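Local coordinates for AA9 family lytic polysaccharide monooxygenase D (PDB 5UFV), which cleaves cellulose and related polysaccharides oxidatively at a copper centre, yielding C1-oxidised products with O2 or H2O2 as cosubstrate, at residues Y85-D90 against N150-H155. Residues are numbered along the deposited sequence; the frame is centred on the assembly and turned at random.
Sequences YKCPGD and NYLVRH
K86 sets its CD over one face of the Y151 ring, 3.2 Å from CZ and close to the hydroxyl, and its alkyl chain crosses the ring at a slant. CG of K86 is anti to the backbone N, and a bend at chi2 (85°) carries CD over the phenol end, while K86 CB lies 3.6 Å from Y151 CE2. A long methylene chain suits this place because it can lie across an aromatic ring and still carry its amine on toward E184, in a long, weak ion pair. The phenol is also fixed at its far end, where OH is hydrogen-bonded to A147 O; an alanine in place of Y151 would probably leave the K86 methylenes without the ring they cross and A147 O without this partner. On the other face of the sheet, L152 lies beside Y85, and its CG packs 3.9 Å from the disulfide-bonded SG of C87.

Strands 80-86 and 149-159 are antiparallel neighbours within the beta-sandwich of the AA9 fold, and this end of their pairing is away from the copper site. Y85 and L152 form a hydrogen-bonded pair, with L152 N meeting Y85 O at 3.0 Å; the return bond from Y85 N is weak. Beyond the non-hydrogen-bonded pair K86-Y151, C87 N reaches N150 O in its carbonyl plane (2.9 Å).

As the chain turns off past P88, the N150 side chain takes over from the backbone. With CG beside its own N (chi1 -58°), it offers ND2 to G89 O at 2.8 Å, tilted 32° from the carbonyl plane. Asparagine suits the spot because its amide works both ways: OD1 accepts from K176 NZ. A water that donates to C87 O and accepts from N150 N links the two backbones beside the C87-N150 bond.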
ATOM      1  N   TYR A  85      -2.354   7.639  -7.151  1.00 28.94           N
ATOM      2  CA  TYR A  85      -1.962   9.028  -7.198  1.00 30.08           C
ATOM      3  C   TYR A  85      -1.907   9.417  -8.652  1.00 32.15           C
ATOM      4  O   TYR A  85      -1.209   8.782  -9.441  1.00 30.52           O
ATOM      5  CB  TYR A  85      -0.589   9.203  -6.532  1.00 28.48           C
ATOM      6  CG  TYR A  85      -0.038  10.596  -6.582  1.00 28.25           C
ATOM      7  CD1 TYR A  85       0.472  11.130  -7.763  1.00 28.96           C
ATOM      8  CD2 TYR A  85       0.001  11.370  -5.452  1.00 28.60           C
ATOM      9  CE1 TYR A  85       0.975  12.416  -7.818  1.00 29.36           C
ATOM     10  CE2 TYR A  85       0.517  12.649  -5.485  1.00 30.02           C
ATOM     11  CZ  TYR A  85       1.003  13.175  -6.674  1.00 30.13           C
ATOM     12  OH  TYR A  85       1.512  14.455  -6.679  1.00 29.15           O
ATOM     13  N   LYS A  86      -2.643  10.467  -8.982  1.00 35.86           N
ATOM     14  CA  LYS A  86      -2.715  10.966 -10.336  1.00 40.74           C
ATOM     15  C   LYS A  86      -1.534  11.875 -10.656  1.00 40.35           C
ATOM     16  O   LYS A  86      -1.479  13.003 -10.181  1.00 44.34           O
ATOM     17  CB  LYS A  86      -4.021  11.734 -10.517  1.00 44.86           C
ATOM     18  CG  LYS A  86      -4.198  12.373 -11.886  1.00 48.99           C
ATOM     19  CD  LYS A  86      -4.766  11.409 -12.891  1.00 51.89           C
ATOM     20  CE  LYS A  86      -4.599  11.910 -14.321  1.00 55.05           C
ATOM     21  NZ  LYS A  86      -5.416  13.112 -14.584  1.00 57.83           N
ATOM     22  N   CYS A  87      -0.613  11.396 -11.480  1.00 39.38           N
ATOM     23  CA  CYS A  87       0.493  12.221 -11.926  1.00 41.38           C
ATOM     24  C   CYS A  87      -0.029  13.398 -12.779  1.00 40.74           C
ATOM     25  O   CYS A  87      -0.806  13.197 -13.698  1.00 40.27           O
ATOM     26  CB  CYS A  87       1.530  11.392 -12.722  1.00 42.89           C
ATOM     27  SG  CYS A  87       2.465  10.191 -11.736  1.00 46.03           S
ATOM     28  N   PRO A  88       0.417  14.627 -12.474  1.00 40.01           N
ATOM     29  CA  PRO A  88       0.010  15.795 -13.263  1.00 40.12           C
ATOM     30  C   PRO A  88       0.334  15.652 -14.734  1.00 39.88           C
ATOM     31  O   PRO A  88      -0.458  16.081 -15.572  1.00 40.35           O
ATOM     32  CB  PRO A  88       0.840  16.950 -12.671  1.00 41.00           C
ATOM     33  CG  PRO A  88       1.337  16.475 -11.350  1.00 40.20           C
ATOM     34  CD  PRO A  88       1.371  14.973 -11.395  1.00 38.98           C
ATOM     35  N   GLY A  89       1.499  15.081 -15.054  1.00 39.63           N
ATOM     36  CA  GLY A  89       1.853  14.820 -16.450  1.00 39.05           C
ATOM     37  C   GLY A  89       2.651  13.561 -16.659  1.00 38.50           C
ATOM     38  O   GLY A  89       2.170  12.441 -16.443  1.00 38.18           O
ATOM     39  N   ASP A  90       3.881  13.765 -17.099  1.00 39.06           N
ATOM     40  CA  ASP A  90       4.837  12.698 -17.356  1.00 38.99           C
ATOM     41  C   ASP A  90       5.146  11.956 -16.055  1.00 38.12           C
ATOM     42  O   ASP A  90       5.291  12.600 -15.006  1.00 41.99           O
ATOM     43  CB  ASP A  90       6.098  13.370 -17.887  1.00 40.62           C
ATOM     44  CG  ASP A  90       7.144  12.401 -18.365  1.00 43.05           C
ATOM     45  OD1 ASP A  90       6.820  11.212 -18.558  1.00 46.32           O
ATOM     46  OD2 ASP A  90       8.309  12.845 -18.542  1.00 43.04           O
ATOM     47  N   ASN A 150      -1.523   8.978 -16.286  1.00 37.89           N
ATOM     48  CA  ASN A 150      -0.429   8.307 -15.615  1.00 36.39           C
ATOM     49  C   ASN A 150      -0.643   8.313 -14.132  1.00 35.64           C
ATOM     50  O   ASN A 150      -0.814   9.389 -13.549  1.00 36.56           O
ATOM     51  CB  ASN A 150       0.888   8.993 -15.942  1.00 36.31           C
ATOM     52  CG  ASN A 150       1.162   9.021 -17.424  1.00 37.29           C
ATOM     53  OD1 ASN A 150       0.616   8.220 -18.198  1.00 38.55           O
ATOM     54  ND2 ASN A 150       1.978   9.963 -17.834  1.00 37.91           N
ATOM     55  N   TYR A 151      -0.624   7.127 -13.517  1.00 33.90           N
ATOM     56  CA  TYR A 151      -0.818   7.015 -12.076  1.00 33.68           C
ATOM     57  C   TYR A 151       0.273   6.193 -11.424  1.00 32.29           C
ATOM     58  O   TYR A 151       0.784   5.248 -12.009  1.00 32.81           O
ATOM     59  CB  TYR A 151      -2.136   6.321 -11.737  1.00 34.84           C
ATOM     60  CG  TYR A 151      -3.417   7.087 -11.962  1.00 35.75           C
ATOM     61  CD1 TYR A 151      -4.036   7.073 -13.203  1.00 37.77           C
ATOM     62  CD2 TYR A 151      -4.056   7.732 -10.922  1.00 36.41           C
ATOM     63  CE1 TYR A 151      -5.232   7.733 -13.421  1.00 39.99           C
ATOM     64  CE2 TYR A 151      -5.264   8.411 -11.120  1.00 39.23           C
ATOM     65  CZ  TYR A 151      -5.858   8.407 -12.375  1.00 39.94           C
ATOM     66  OH  TYR A 151      -7.059   9.067 -12.619  1.00 40.30           O
ATOM     67  N   LEU A 152       0.574   6.521 -10.175  1.00 31.77           N
ATOM     68  CA  LEU A 152       1.355   5.634  -9.322  1.00 30.31           C
ATOM     69  C   LEU A 152       0.376   4.828  -8.510  1.00 30.32           C
ATOM     70  O   LEU A 152      -0.716   5.290  -8.204  1.00 29.41           O
ATOM     71  CB  LEU A 152       2.245   6.410  -8.377  1.00 29.94           C
ATOM     72  CG  LEU A 152       3.061   7.549  -8.982  1.00 30.97           C
ATOM     73  CD1 LEU A 152       3.870   8.209  -7.881  1.00 31.18           C
ATOM     74  CD2 LEU A 152       3.966   7.037 -10.082  1.00 31.72           C
ATOM     75  N   VAL A 153       0.763   3.610  -8.178  1.00 29.82           N
ATOM     76  CA  VAL A 153      -0.015   2.804  -7.262  1.00 29.49           C
ATOM     77  C   VAL A 153       0.924   2.434  -6.146  1.00 27.94           C
ATOM     78  O   VAL A 153       2.056   2.124  -6.428  1.00 29.39           O
ATOM     79  CB  VAL A 153      -0.538   1.538  -7.926  1.00 30.84           C
ATOM     80  CG1 VAL A 153       0.594   0.747  -8.572  1.00 31.31           C
ATOM     81  CG2 VAL A 153      -1.278   0.683  -6.903  1.00 30.97           C
ATOM     82  N   ARG A 154       0.471   2.472  -4.893  1.00 27.15           N
ATOM     83  CA  ARG A 154       1.362   2.279  -3.731  1.00 25.40           C
ATOM     84  C   ARG A 154       0.795   1.221  -2.796  1.00 25.23           C
ATOM     85  O   ARG A 154      -0.355   1.345  -2.333  1.00 24.74           O
ATOM     86  CB  ARG A 154       1.527   3.612  -2.982  1.00 25.24           C
ATOM     87  CG  ARG A 154       2.193   3.549  -1.622  1.00 23.98           C
ATOM     88  CD  ARG A 154       2.330   4.962  -1.086  1.00 25.41           C
ATOM     89  NE  ARG A 154       2.964   4.965   0.222  1.00 26.22           N
ATOM     90  CZ  ARG A 154       2.355   4.599   1.357  1.00 27.81           C
ATOM     91  NH1 ARG A 154       1.054   4.238   1.355  1.00 27.12           N
ATOM     92  NH2 ARG A 154       3.051   4.601   2.500  1.00 26.37           N
ATOM     93  N   HIS A 155       1.588   0.187  -2.513  1.00 23.97           N
ATOM     94  CA  HIS A 155       1.171  -0.852  -1.580  1.00 23.64           C
ATOM     95  C   HIS A 155       1.889  -0.624  -0.307  1.00 23.27           C
ATOM     96  O   HIS A 155       3.068  -0.337  -0.330  1.00 23.11           O
ATOM     97  CB  HIS A 155       1.481  -2.251  -2.106  1.00 24.02           C
ATOM     98  CG  HIS A 155       0.634  -2.634  -3.271  1.00 25.25           C
ATOM     99  ND1 HIS A 155       0.866  -2.161  -4.545  1.00 25.72           N
ATOM    100  CD2 HIS A 155      -0.496  -3.372  -3.346  1.00 25.96           C
ATOM    101  CE1 HIS A 155      -0.064  -2.620  -5.361  1.00 24.79           C
ATOM    102  NE2 HIS A 155      -0.904  -3.351  -4.658  1.00 25.70           N
TER
HETATM  103  O   HOH W   1      -1.594  11.885 -15.845  1.00 38.62           O